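PDB 1JX7: protein YchN from Escherichia coli, which is of unknown function but assembles as a homohexamer, a dimer of trimers, and belongs to the DsrE/DsrF-like family. Local coordinates for residues 7-12 and 41-46. Numbering follows the deposited sequence.
Sequences VANGAP and LMSDAV
The backbone O of N9 faces two donors of 41-46: A45 N gives it a weak hydrogen bond, and S43 OG lies within reach for a second, unsettled one. A45 N reaches it at 3.2 Å with a bent angle of 128° at the hydrogen. S43 OG lies 3.1 Å from N9 O, but its proton has another acceptor within reach. S43 OG sits between its own backbone N and carbonyl carbon (chi1 65°), which turns the hydroxyl to the 7-12 chain. D44 packs CB beside the same oxygen and against the methyl of A11, CB to CB 3.7 Å. Its carboxylate goes to another partner, a salt bridge from OD2 to R85. The stronger bond is one residue back: M42 N gives its proton to A8 O at 2.8 Å, almost in line with the carbonyl.

Strands 3-8 and 36-41 are neighbours in the parallel five-stranded sheet of this alpha/beta fold. The contact joins the connections that leave the C-terminal ends of these strands; the one after 36-41 enters a 3-10 segment at D44.

Apolar side chains pack around the A8-M42 bond. The A8 methyl meets L41 CD2 at 3.5 Å and also touches A45 CB. The selenomethionine M42 bends at its last torsion (chi3 -63°). This brings its CE against V7 CG1 at 3.6 Å and beside the amide of N9, with CE 3.4 Å from N9 OD1. F117 of a second subunit packs on M42, and N20 of that subunit on N9. A11 and D44 touch D44 and A11 of a third subunit.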
loop_
_atom_site.group_PDB
_atom_site.type_symbol
_atom_site.label_atom_id
_atom_site.label_comp_id
_atom_site.label_asym_id
_atom_site.label_seq_id
_atom_site.Cartn_x
_atom_site.Cartn_y
_atom_site.Cartn_z
ATOM N N VAL A 7 15.695 6.828 5.419
ATOM C CA VAL A 7 14.393 7.385 5.733
ATOM C C VAL A 7 13.384 6.240 5.726
ATOM O O VAL A 7 13.613 5.205 5.099
ATOM C CB VAL A 7 13.984 8.463 4.714
ATOM C CG1 VAL A 7 12.914 9.351 5.317
ATOM C CG2 VAL A 7 15.190 9.304 4.331
ATOM N N ALA A 8 12.288 6.415 6.448
ATOM C CA ALA A 8 11.260 5.393 6.524
ATOM C C ALA A 8 9.873 6.019 6.661
ATOM O O ALA A 8 9.675 6.966 7.433
ATOM C CB ALA A 8 11.543 4.471 7.690
ATOM N N ASN A 9 8.919 5.476 5.902
ATOM C CA ASN A 9 7.536 5.959 5.893
ATOM C C ASN A 9 6.588 4.918 6.479
ATOM O O ASN A 9 5.509 5.252 6.968
ATOM C CB ASN A 9 7.103 6.264 4.453
ATOM C CG ASN A 9 7.828 7.456 3.855
ATOM O OD1 ASN A 9 9.033 7.632 4.049
ATOM N ND2 ASN A 9 7.104 8.277 3.102
ATOM N N GLY A 10 7.000 3.654 6.441
ATOM C CA GLY A 10 6.155 2.574 6.915
ATOM C C GLY A 10 5.755 2.453 8.383
ATOM O O GLY A 10 6.558 2.681 9.289
ATOM N N ALA A 11 4.503 2.072 8.603
ATOM C CA ALA A 11 3.986 1.874 9.956
ATOM C C ALA A 11 4.594 0.589 10.498
ATOM O O ALA A 11 4.690 -0.410 9.776
ATOM C CB ALA A 11 2.458 1.761 9.938
ATOM N N PRO A 12 5.015 0.598 11.767
ATOM C CA PRO A 12 5.615 -0.599 12.368
ATOM C C PRO A 12 4.680 -1.797 12.281
ATOM O O PRO A 12 3.464 -1.641 12.365
ATOM C CB PRO A 12 5.840 -0.181 13.826
ATOM C CG PRO A 12 5.983 1.296 13.744
ATOM C CD PRO A 12 4.964 1.710 12.731
ATOM N N LEU A 41 12.519 9.107 10.491
ATOM C CA LEU A 41 11.246 8.414 10.321
ATOM C C LEU A 41 10.134 9.427 10.091
ATOM O O LEU A 41 9.880 10.278 10.944
ATOM C CB LEU A 41 10.915 7.572 11.555
ATOM C CG LEU A 41 11.977 6.568 12.018
ATOM C CD1 LEU A 41 11.416 5.717 13.156
ATOM C CD2 LEU A 41 12.415 5.706 10.845
HETATM N N MSE A 42 9.478 9.325 8.932
HETATM C CA MSE A 42 8.385 10.226 8.575
HETATM C C MSE A 42 7.033 9.539 8.722
HETATM O O MSE A 42 6.950 8.357 9.031
HETATM C CB MSE A 42 8.540 10.719 7.127
HETATM C CG MSE A 42 9.774 11.571 6.872
HETATM SE SE MSE A 42 9.777 12.330 5.256
HETATM C CE MSE A 42 9.814 10.886 4.208
ATOM N N SER A 43 5.975 10.315 8.491
ATOM C CA SER A 43 4.629 9.832 8.542
ATOM C C SER A 43 4.377 8.701 9.531
ATOM O O SER A 43 4.745 8.821 10.702
ATOM C CB SER A 43 4.171 9.399 7.162
ATOM O OG SER A 43 4.916 8.284 6.715
ATOM N N ASP A 44 3.769 7.598 9.101
ATOM C CA ASP A 44 3.562 6.359 9.840
ATOM C C ASP A 44 4.670 5.673 10.645
ATOM O O ASP A 44 4.402 5.157 11.745
ATOM C CB ASP A 44 2.932 5.313 8.958
ATOM C CG ASP A 44 1.679 5.807 8.288
ATOM O OD1 ASP A 44 1.047 5.003 7.577
ATOM O OD2 ASP A 44 1.327 6.998 8.475
ATOM N N ALA A 45 5.898 5.664 10.138
ATOM C CA ALA A 45 7.015 5.016 10.833
ATOM C C ALA A 45 7.323 5.691 12.163
ATOM O O ALA A 45 8.170 5.239 12.921
ATOM C CB ALA A 45 8.288 5.027 9.933
ATOM N N VAL A 46 6.608 6.770 12.448
ATOM C CA VAL A 46 6.827 7.549 13.647
ATOM C C VAL A 46 6.306 6.941 14.940
ATOM O O VAL A 46 6.829 7.222 16.019
ATOM C CB VAL A 46 6.241 8.972 13.447
ATOM C CG1 VAL A 46 5.945 9.619 14.771
ATOM C CG2 VAL A 46 7.241 9.815 12.666
#